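Local coordinates for CBS domain-containing predicted protein TM0935 (Thermotoga maritima, PDB 1O50) that is of unknown function but carries a tandem pair of CBS domains, a module that in many relatives senses adenine nucleotides, at residues L118-M129 / D141-L151; L59-L68 / A98-Y107. All blocks are in the same frame, centred on the assembly; numbering follows the deposited sequence.

Interaction 1 of 2, residues L118-M129 / D141-L151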
loop_
_atom_site.group_PDB
_atom_site.type_symbol
_atom_site.label_atom_id
_atom_site.label_comp_id
_atom_site.label_asym_id
_atom_site.label_seq_id
_atom_site.Cartn_x
_atom_site.Cartn_y
_atom_site.Cartn_z
ATOM N N LEU A 118 5.834 0.870 -13.673
ATOM C CA LEU A 118 4.480 1.260 -13.261
ATOM C C LEU A 118 3.497 0.199 -13.725
ATOM O O LEU A 118 2.570 -0.141 -13.002
ATOM C CB LEU A 118 4.112 2.654 -13.836
ATOM C CG LEU A 118 2.677 3.174 -13.582
ATOM C CD1 LEU A 118 2.593 4.681 -13.511
ATOM C CD2 LEU A 118 1.693 2.680 -14.667
ATOM N N LYS A 119 3.686 -0.326 -14.922
ATOM C CA LYS A 119 2.825 -1.380 -15.443
ATOM C C LYS A 119 2.900 -2.620 -14.566
ATOM O O LYS A 119 1.892 -3.219 -14.256
ATOM C CB LYS A 119 3.199 -1.744 -16.871
ATOM C CG LYS A 119 2.387 -2.893 -17.444
ATOM C CD LYS A 119 2.914 -3.351 -18.811
ATOM C CE LYS A 119 2.248 -4.650 -19.262
ATOM N NZ LYS A 119 0.838 -4.442 -19.704
ATOM N N LEU A 120 4.111 -2.986 -14.173
ATOM C CA LEU A 120 4.352 -4.119 -13.271
ATOM C C LEU A 120 3.669 -3.927 -11.940
ATOM O O LEU A 120 3.049 -4.838 -11.420
ATOM C CB LEU A 120 5.869 -4.302 -13.027
ATOM C CG LEU A 120 6.647 -4.917 -14.195
ATOM C CD1 LEU A 120 8.148 -4.837 -13.882
ATOM C CD2 LEU A 120 6.228 -6.361 -14.476
ATOM N N MET A 121 3.818 -2.753 -11.361
ATOM C CA MET A 121 3.165 -2.473 -10.121
ATOM C C MET A 121 1.688 -2.678 -10.234
ATOM O O MET A 121 1.089 -3.368 -9.423
ATOM C CB MET A 121 3.423 -1.052 -9.688
ATOM C CG MET A 121 4.781 -0.869 -9.116
ATOM S SD MET A 121 4.974 0.675 -8.270
ATOM C CE MET A 121 6.706 0.592 -8.157
ATOM N N ILE A 122 1.101 -2.067 -11.243
ATOM C CA ILE A 122 -0.347 -2.151 -11.418
ATOM C C ILE A 122 -0.840 -3.572 -11.702
ATOM O O ILE A 122 -1.779 -4.049 -11.050
ATOM C CB ILE A 122 -0.813 -1.151 -12.480
ATOM C CG1 ILE A 122 -0.670 0.276 -11.925
ATOM C CG2 ILE A 122 -2.295 -1.401 -12.797
ATOM C CD1 ILE A 122 -0.688 1.387 -12.980
ATOM N N ASP A 123 -0.235 -4.241 -12.687
ATOM C CA ASP A 123 -0.637 -5.595 -13.073
ATOM C C ASP A 123 -0.568 -6.619 -11.916
ATOM O O ASP A 123 -1.399 -7.512 -11.831
ATOM C CB ASP A 123 0.243 -6.110 -14.232
ATOM C CG ASP A 123 -0.060 -5.459 -15.566
ATOM O OD1 ASP A 123 -0.986 -4.634 -15.712
ATOM O OD2 ASP A 123 0.585 -5.754 -16.566
ATOM N N ASN A 124 0.435 -6.474 -11.049
ATOM C CA ASN A 124 0.708 -7.367 -9.916
ATOM C C ASN A 124 0.165 -6.826 -8.594
ATOM O O ASN A 124 0.288 -7.441 -7.520
ATOM C CB ASN A 124 2.228 -7.559 -9.815
ATOM C CG ASN A 124 2.779 -8.374 -10.972
ATOM O OD1 ASN A 124 2.629 -9.587 -10.991
ATOM N ND2 ASN A 124 3.363 -7.702 -11.970
ATOM N N ASN A 125 -0.452 -5.666 -8.670
ATOM C CA ASN A 125 -1.027 -5.028 -7.513
ATOM C C ASN A 125 -0.053 -4.955 -6.351
ATOM O O ASN A 125 -0.380 -5.350 -5.220
ATOM C CB ASN A 125 -2.339 -5.690 -7.062
ATOM C CG ASN A 125 -2.982 -4.920 -5.882
ATOM O OD1 ASN A 125 -2.893 -3.702 -5.856
ATOM N ND2 ASN A 125 -3.606 -5.622 -4.913
ATOM N N ILE A 126 1.162 -4.477 -6.637
ATOM C CA ILE A 126 2.166 -4.192 -5.617
ATOM C C ILE A 126 2.620 -2.716 -5.728
ATOM O O ILE A 126 2.450 -2.110 -6.766
ATOM C CB ILE A 126 3.384 -5.162 -5.784
ATOM C CG1 ILE A 126 4.076 -4.917 -7.111
ATOM C CG2 ILE A 126 2.950 -6.669 -5.680
ATOM C CD1 ILE A 126 5.149 -5.902 -7.465
ATOM N N GLN A 127 3.174 -2.148 -4.667
ATOM C CA GLN A 127 3.676 -0.779 -4.632
ATOM C C GLN A 127 5.158 -0.642 -4.222
ATOM O O GLN A 127 5.615 0.449 -3.828
ATOM C CB GLN A 127 2.777 0.057 -3.712
ATOM C CG GLN A 127 1.344 0.090 -4.222
ATOM C CD GLN A 127 0.481 1.110 -3.584
ATOM O OE1 GLN A 127 0.914 2.212 -3.370
ATOM N NE2 GLN A 127 -0.798 0.776 -3.356
ATOM N N GLU A 128 5.922 -1.731 -4.290
ATOM C CA GLU A 128 7.358 -1.679 -3.947
ATOM C C GLU A 128 7.978 -2.893 -4.555
ATOM O O GLU A 128 7.443 -4.003 -4.456
ATOM C CB GLU A 128 7.614 -1.693 -2.452
ATOM C CG GLU A 128 9.050 -1.405 -2.069
ATOM C CD GLU A 128 9.341 -1.460 -0.587
ATOM O OE1 GLU A 128 8.423 -1.664 0.186
ATOM O OE2 GLU A 128 10.513 -1.266 -0.171
ATOM N N MET A 129 9.089 -2.663 -5.231
ATOM C CA MET A 129 9.759 -3.680 -5.999
ATOM C C MET A 129 11.207 -3.481 -5.772
ATOM O O MET A 129 11.646 -2.349 -5.636
ATOM C CB MET A 129 9.524 -3.486 -7.493
ATOM C CG MET A 129 8.322 -4.126 -8.000
ATOM S SD MET A 129 8.099 -4.021 -9.790
ATOM C CE MET A 129 8.041 -2.347 -9.927
ATOM N N ASP A 141 15.932 -0.106 -4.517
ATOM C CA ASP A 141 14.504 -0.295 -4.232
ATOM C C ASP A 141 13.648 0.743 -4.995
ATOM O O ASP A 141 14.096 1.848 -5.292
ATOM C CB ASP A 141 14.321 -0.146 -2.700
ATOM C CG ASP A 141 13.110 -0.817 -2.172
ATOM O OD1 ASP A 141 12.639 -1.814 -2.775
ATOM O OD2 ASP A 141 12.528 -0.362 -1.159
ATOM N N LEU A 142 12.404 0.399 -5.295
ATOM C CA LEU A 142 11.497 1.330 -5.969
ATOM C C LEU A 142 10.133 1.254 -5.365
ATOM O O LEU A 142 9.655 0.176 -5.220
ATOM C CB LEU A 142 11.388 0.960 -7.456
ATOM C CG LEU A 142 10.543 1.872 -8.347
ATOM C CD1 LEU A 142 11.104 3.274 -8.448
ATOM C CD2 LEU A 142 10.418 1.276 -9.730
ATOM N N ASN A 143 9.492 2.372 -5.033
ATOM C CA ASN A 143 8.084 2.331 -4.625
ATOM C C ASN A 143 7.194 3.254 -5.398
ATOM O O ASN A 143 7.640 4.085 -6.166
ATOM C CB ASN A 143 7.927 2.510 -3.088
ATOM C CG ASN A 143 8.141 3.921 -2.593
ATOM O OD1 ASN A 143 8.340 4.862 -3.357
ATOM N ND2 ASN A 143 8.068 4.087 -1.284
ATOM N N SER A 144 5.886 3.057 -5.235
ATOM C CA SER A 144 4.910 3.879 -5.919
ATOM C C SER A 144 5.060 5.383 -5.639
ATOM O O SER A 144 4.789 6.205 -6.485
ATOM C CB SER A 144 3.493 3.402 -5.550
ATOM O OG SER A 144 3.249 3.484 -4.158
ATOM N N LEU A 145 5.543 5.750 -4.460
ATOM C CA LEU A 145 5.611 7.136 -4.111
ATOM C C LEU A 145 6.702 7.827 -4.934
ATOM O O LEU A 145 6.559 8.981 -5.304
ATOM C CB LEU A 145 5.877 7.305 -2.604
ATOM C CG LEU A 145 5.015 6.507 -1.606
ATOM C CD1 LEU A 145 5.284 7.031 -0.196
ATOM C CD2 LEU A 145 3.542 6.537 -1.926
ATOM N N GLU A 146 7.799 7.120 -5.186
ATOM C CA GLU A 146 8.857 7.639 -6.045
ATOM C C GLU A 146 8.380 7.921 -7.468
ATOM O O GLU A 146 8.768 8.915 -8.064
ATOM C CB GLU A 146 10.034 6.690 -6.041
ATOM C CG GLU A 146 10.730 6.721 -4.696
ATOM C CD GLU A 146 11.843 5.711 -4.606
ATOM O OE1 GLU A 146 11.706 4.614 -5.160
ATOM O OE2 GLU A 146 12.857 6.041 -3.983
ATOM N N ILE A 147 7.558 7.030 -8.003
ATOM C CA ILE A 147 6.971 7.195 -9.326
ATOM C C ILE A 147 6.061 8.399 -9.329
ATOM O O ILE A 147 6.126 9.208 -10.245
ATOM C CB ILE A 147 6.258 5.917 -9.793
ATOM C CG1 ILE A 147 7.259 4.776 -9.953
ATOM C CG2 ILE A 147 5.572 6.108 -11.153
ATOM C CD1 ILE A 147 6.674 3.517 -10.473
ATOM N N LEU A 148 5.241 8.542 -8.292
ATOM C CA LEU A 148 4.355 9.686 -8.183
ATOM C C LEU A 148 5.102 11.004 -8.094
ATOM O O LEU A 148 4.709 11.971 -8.735
ATOM C CB LEU A 148 3.397 9.553 -6.999
ATOM C CG LEU A 148 2.348 8.456 -7.206
ATOM C CD1 LEU A 148 1.534 8.205 -5.907
ATOM C CD2 LEU A 148 1.385 8.726 -8.393
ATOM N N LEU A 149 6.157 11.020 -7.296
ATOM C CA LEU A 149 7.001 12.169 -7.139
ATOM C C LEU A 149 7.536 12.612 -8.507
ATOM O O LEU A 149 7.388 13.763 -8.898
ATOM C CB LEU A 149 8.147 11.807 -6.206
ATOM C CG LEU A 149 9.007 12.953 -5.630
ATOM C CD1 LEU A 149 9.891 12.418 -4.584
ATOM C CD2 LEU A 149 9.850 13.739 -6.730
ATOM N N ALA A 150 8.183 11.687 -9.207
ATOM C CA ALA A 150 8.735 11.917 -10.538
ATOM C C ALA A 150 7.734 12.525 -11.488
ATOM O O ALA A 150 8.021 13.472 -12.194
ATOM C CB ALA A 150 9.162 10.595 -11.118
ATOM N N LEU A 151 6.550 11.933 -11.526
ATOM C CA LEU A 151 5.551 12.325 -12.508
ATOM C C LEU A 151 4.906 13.659 -12.237
ATOM O O LEU A 151 4.715 14.439 -13.165
ATOM C CB LEU A 151 4.496 11.254 -12.637
ATOM C CG LEU A 151 4.992 9.949 -13.278
ATOM C CD1 LEU A 151 3.824 8.970 -13.179
ATOM C CD2 LEU A 151 5.472 10.131 -14.699
HETATM O O HOH W 1 7.845 1.588 0.441
#

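Interaction 2 of 2, residues L59-L68 / A98-Y107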
loop_
_atom_site.group_PDB
_atom_site.type_symbol
_atom_site.label_atom_id
_atom_site.label_comp_id
_atom_site.label_asym_id
_atom_site.label_seq_id
_atom_site.Cartn_x
_atom_site.Cartn_y
_atom_site.Cartn_z
ATOM N N LEU A 59 17.670 -13.036 -4.500
ATOM C CA LEU A 59 16.230 -12.816 -4.344
ATOM C C LEU A 59 15.422 -14.074 -4.741
ATOM O O LEU A 59 15.527 -14.555 -5.850
ATOM C CB LEU A 59 15.828 -11.623 -5.198
ATOM C CG LEU A 59 14.369 -11.211 -5.145
ATOM C CD1 LEU A 59 14.028 -10.640 -3.768
ATOM C CD2 LEU A 59 14.097 -10.229 -6.266
ATOM N N VAL A 60 14.618 -14.600 -3.815
ATOM C CA VAL A 60 13.820 -15.796 -4.070
ATOM C C VAL A 60 12.324 -15.649 -3.857
ATOM O O VAL A 60 11.580 -16.478 -4.335
ATOM C CB VAL A 60 14.337 -17.076 -3.300
ATOM C CG1 VAL A 60 15.763 -17.391 -3.702
ATOM C CG2 VAL A 60 14.226 -16.924 -1.812
ATOM N N GLY A 61 11.854 -14.619 -3.158
ATOM C CA GLY A 61 10.419 -14.415 -3.105
ATOM C C GLY A 61 10.064 -13.022 -2.657
ATOM O O GLY A 61 10.920 -12.247 -2.236
ATOM N N MET A 62 8.784 -12.715 -2.640
ATOM C CA MET A 62 8.369 -11.430 -2.115
ATOM C C MET A 62 7.043 -11.573 -1.381
ATOM O O MET A 62 6.282 -12.451 -1.625
ATOM C CB MET A 62 8.261 -10.400 -3.276
ATOM C CG MET A 62 7.069 -10.684 -4.220
ATOM S SD MET A 62 6.735 -9.445 -5.562
ATOM C CE MET A 62 5.076 -9.976 -6.180
ATOM N N ILE A 63 6.788 -10.713 -0.421
ATOM C CA ILE A 63 5.546 -10.773 0.281
ATOM C C ILE A 63 5.023 -9.331 0.301
ATOM O O ILE A 63 5.463 -8.526 1.130
ATOM C CB ILE A 63 5.823 -11.282 1.716
ATOM C CG1 ILE A 63 6.519 -12.652 1.685
ATOM C CG2 ILE A 63 4.530 -11.244 2.570
ATOM C CD1 ILE A 63 7.068 -13.140 3.080
ATOM N N PRO A 64 4.162 -8.973 -0.655
ATOM C CA PRO A 64 3.400 -7.721 -0.556
ATOM C C PRO A 64 2.530 -7.676 0.701
ATOM O O PRO A 64 1.925 -8.672 1.135
ATOM C CB PRO A 64 2.518 -7.767 -1.812
ATOM C CG PRO A 64 3.264 -8.547 -2.705
ATOM C CD PRO A 64 3.837 -9.695 -1.904
ATOM N N VAL A 65 2.457 -6.502 1.319
ATOM C CA VAL A 65 1.686 -6.394 2.533
ATOM C C VAL A 65 0.229 -6.807 2.305
ATOM O O VAL A 65 -0.399 -7.368 3.209
ATOM C CB VAL A 65 1.756 -4.999 3.087
ATOM C CG1 VAL A 65 0.691 -4.799 4.199
ATOM C CG2 VAL A 65 3.147 -4.759 3.605
ATOM N N MET A 66 -0.307 -6.583 1.102
ATOM C CA MET A 66 -1.712 -6.948 0.870
ATOM C C MET A 66 -1.822 -8.473 0.765
ATOM O O MET A 66 -2.896 -9.071 1.072
ATOM C CB MET A 66 -2.283 -6.255 -0.377
ATOM C CG MET A 66 -3.668 -6.790 -0.831
ATOM S SD MET A 66 -5.073 -6.448 0.407
ATOM C CE MET A 66 -5.402 -4.800 0.040
ATOM N N HIS A 67 -0.766 -9.121 0.273
ATOM C CA HIS A 67 -0.762 -10.588 0.268
ATOM C C HIS A 67 -0.770 -11.127 1.734
ATOM O O HIS A 67 -1.526 -12.026 2.042
ATOM C CB HIS A 67 0.418 -11.149 -0.503
ATOM C CG HIS A 67 0.465 -12.650 -0.537
ATOM N ND1 HIS A 67 -0.549 -13.428 -1.063
ATOM C CD2 HIS A 67 1.448 -13.511 -0.171
ATOM C CE1 HIS A 67 -0.194 -14.706 -1.001
ATOM N NE2 HIS A 67 1.007 -14.781 -0.438
ATOM N N LEU A 68 0.019 -10.522 2.618
ATOM C CA LEU A 68 0.085 -10.886 4.036
ATOM C C LEU A 68 -1.257 -10.649 4.738
ATOM O O LEU A 68 -1.696 -11.449 5.582
ATOM C CB LEU A 68 1.199 -10.081 4.731
ATOM C CG LEU A 68 1.532 -10.410 6.186
ATOM C CD1 LEU A 68 1.684 -11.917 6.428
ATOM C CD2 LEU A 68 2.806 -9.655 6.636
ATOM N N ALA A 98 8.051 -17.121 6.205
ATOM C CA ALA A 98 8.137 -16.520 4.890
ATOM C C ALA A 98 7.999 -17.511 3.741
ATOM O O ALA A 98 7.298 -17.225 2.767
ATOM C CB ALA A 98 9.479 -15.803 4.763
ATOM N N SER A 99 8.644 -18.667 3.802
ATOM C CA SER A 99 8.599 -19.577 2.630
ATOM C C SER A 99 7.218 -20.157 2.283
ATOM O O SER A 99 6.993 -20.626 1.152
ATOM C CB SER A 99 9.635 -20.706 2.741
ATOM O OG SER A 99 9.369 -21.537 3.830
ATOM N N GLU A 100 6.322 -20.186 3.260
ATOM C CA GLU A 100 4.966 -20.689 3.057
ATOM C C GLU A 100 4.083 -19.699 2.339
ATOM O O GLU A 100 3.076 -20.105 1.710
ATOM C CB GLU A 100 4.299 -20.977 4.410
ATOM C CG GLU A 100 4.808 -22.204 5.127
ATOM C CD GLU A 100 4.033 -22.564 6.401
ATOM O OE1 GLU A 100 3.571 -21.659 7.167
ATOM O OE2 GLU A 100 3.975 -23.788 6.672
ATOM N N ILE A 101 4.377 -18.409 2.519
ATOM C CA ILE A 101 3.621 -17.324 1.869
ATOM C C ILE A 101 4.301 -16.517 0.726
ATOM O O ILE A 101 3.616 -15.733 0.079
ATOM C CB ILE A 101 3.047 -16.357 2.931
ATOM C CG1 ILE A 101 4.110 -15.654 3.742
ATOM C CG2 ILE A 101 2.166 -17.140 3.857
ATOM C CD1 ILE A 101 3.569 -14.420 4.512
ATOM N N MET A 102 5.601 -16.687 0.479
ATOM C CA MET A 102 6.298 -15.853 -0.495
ATOM C C MET A 102 5.785 -16.132 -1.894
ATOM O O MET A 102 5.354 -17.225 -2.173
ATOM C CB MET A 102 7.804 -16.042 -0.404
ATOM C CG MET A 102 8.354 -17.388 -0.765
ATOM S SD MET A 102 10.118 -17.432 -0.423
ATOM C CE MET A 102 10.598 -18.774 -1.471
ATOM N N LEU A 103 5.767 -15.111 -2.749
ATOM C CA LEU A 103 5.360 -15.246 -4.154
ATOM C C LEU A 103 6.600 -15.085 -4.980
ATOM O O LEU A 103 7.619 -14.582 -4.509
ATOM C CB LEU A 103 4.365 -14.139 -4.528
ATOM C CG LEU A 103 3.081 -14.073 -3.707
ATOM C CD1 LEU A 103 2.408 -12.692 -3.840
ATOM C CD2 LEU A 103 2.129 -15.130 -4.078
ATOM N N ASP A 104 6.532 -15.555 -6.220
ATOM C CA ASP A 104 7.619 -15.403 -7.143
ATOM C C ASP A 104 7.929 -13.938 -7.281
ATOM O O ASP A 104 7.019 -13.144 -7.508
ATOM C CB ASP A 104 7.224 -15.945 -8.508
ATOM C CG ASP A 104 7.058 -17.442 -8.509
ATOM O OD1 ASP A 104 7.580 -18.113 -7.582
ATOM O OD2 ASP A 104 6.426 -18.044 -9.412
ATOM N N PRO A 105 9.201 -13.571 -7.194
ATOM C CA PRO A 105 9.567 -12.149 -7.233
ATOM C C PRO A 105 9.280 -11.475 -8.603
ATOM O O PRO A 105 9.493 -12.050 -9.669
ATOM C CB PRO A 105 11.074 -12.136 -6.887
ATOM C CG PRO A 105 11.546 -13.504 -7.137
ATOM C CD PRO A 105 10.374 -14.453 -7.101
ATOM N N VAL A 106 8.761 -10.263 -8.521
ATOM C CA VAL A 106 8.608 -9.347 -9.639
ATOM C C VAL A 106 9.616 -8.220 -9.366
ATOM O O VAL A 106 9.595 -7.615 -8.296
ATOM C CB VAL A 106 7.202 -8.739 -9.655
ATOM C CG1 VAL A 106 7.072 -7.691 -10.786
ATOM C CG2 VAL A 106 6.159 -9.832 -9.793
ATOM N N TYR A 107 10.518 -7.963 -10.309
ATOM C CA TYR A 107 11.584 -7.011 -10.054
ATOM C C TYR A 107 11.892 -6.126 -11.270
ATOM O O TYR A 107 11.433 -6.401 -12.379
ATOM C CB TYR A 107 12.831 -7.780 -9.626
ATOM C CG TYR A 107 13.241 -8.847 -10.593
ATOM C CD1 TYR A 107 13.997 -8.541 -11.707
ATOM C CD2 TYR A 107 12.880 -10.182 -10.383
ATOM C CE1 TYR A 107 14.386 -9.535 -12.603
ATOM C CE2 TYR A 107 13.241 -11.175 -11.263
ATOM C CZ TYR A 107 14.001 -10.851 -12.371
ATOM O OH TYR A 107 14.380 -11.832 -13.246
HETATM O O HOH W 2 9.191 -17.769 -4.662
#

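Interaction 1 of 2, residues L118-M129 / D141-L151
M129 and L142 form the antiparallel hydrogen-bonded pair of the hairpin built by strands 128-132 and 138-143: M129 N donates to L142 O, and L142 N returns a bond to M129 O, each at 2.9 Å. Next to them E128 and N143 make the non-hydrogen-bonded pair, where E128 CA lies 3.2 Å from L142 O in a CA-H...O contact. Where the hairpin gives way to helix 144-153, S144 N donates to Q127 O (3.0 Å). S144 OG donates to Q127 OE1 (2.8 Å) in the plane of that amide, on a lone pair, so Q127 holds the first residue of the helix by both backbone and side chain. N143 and E146 close a capping box: E146 N bonds N143 OD1 and N143 N bonds E146 OE1.

This helix-strand-strand-helix run is the alpha-beta-beta-alpha part of a CBS motif, with helices 118-124 and 144-151 running at 133° to each other. Between them the packing is apolar. With CG beside its backbone N (chi1 -77°) and its chain extended, M121 meets I147 tip to tip, CE to CD1 at 3.7 Å, while the same methyl rests against L142 CG. L118 CD1 touches I147 CG2 at 4.1 Å.

Two acids meet beside the hairpin. E128 OE2 and D141 OD2 are 2.4 Å apart, their carboxylate planes turned 50° from each other. Y52 OH bonds D141 OD1, and R49 N bonds E128 OE1.

Interaction 2 of 2, residues L59-L68 / A98-Y107
Around L103 the chain pairs antiparallel with strand 58-64 in a single bridge, where M62 N donates to L103 O and L103 N to M62 O, both at 2.9 Å. Just before it V60 and G61 form a classic beta bulge opposite V53; G61 CA lies 3.1 Å from L103 O and near M102 SD.

The extended chain of M62 reaches V106 with its end: SD takes a weak bond from V106 N, and CE packs on V106 CG2 at 3.8 Å. L59 CD2 lies against P105 CB (3.6 Å), the two side chains sliding past each other in opposite directions. I63 and I101 cross at about a right angle, CG2 to CD1, and L68 CD1 closes on I101 CD1 at 3.7 Å.

H67 holds its ring anti to the backbone N (chi1 -180°), which sets one face against L103 CD1, a CH-pi contact 3.9 Å from the ring centroid. At the ring edge NE2 gives I101 O a weak, bent bond (2.8 Å, 124°). An alanine here would remove both ring contacts and would probably leave I101 O without this donor and L103 without the surface it packs on.

Two backbone bonds fix the pairing at M62 and L103, while the rest is chiefly apolar packing with weak bonds from H67 and to M62 SD, so the contact depends mainly on shape fit.

Interaction 2 comes first along the chain and closes before interaction 1 opens, with helix 98-101 followed by helix 114-124; their centres lie about 16 Å apart. Interaction 2 joins strand 58-64 and the start of helix 65-77, in the first CBS domain, to residues 98-107, in the second, whereas interaction 1 lies wholly within the second. They meet directly: I126 CG2 packs on P64 CG at 3.5 Å, and N124, M129 and L120 touch V106 and Y107. The two CBS domains thus pack against each other here, consistent with a CBS pair. Both contacts also border the second subunit, where Q127 packs on V65 of the partner chain and L68 on its L148.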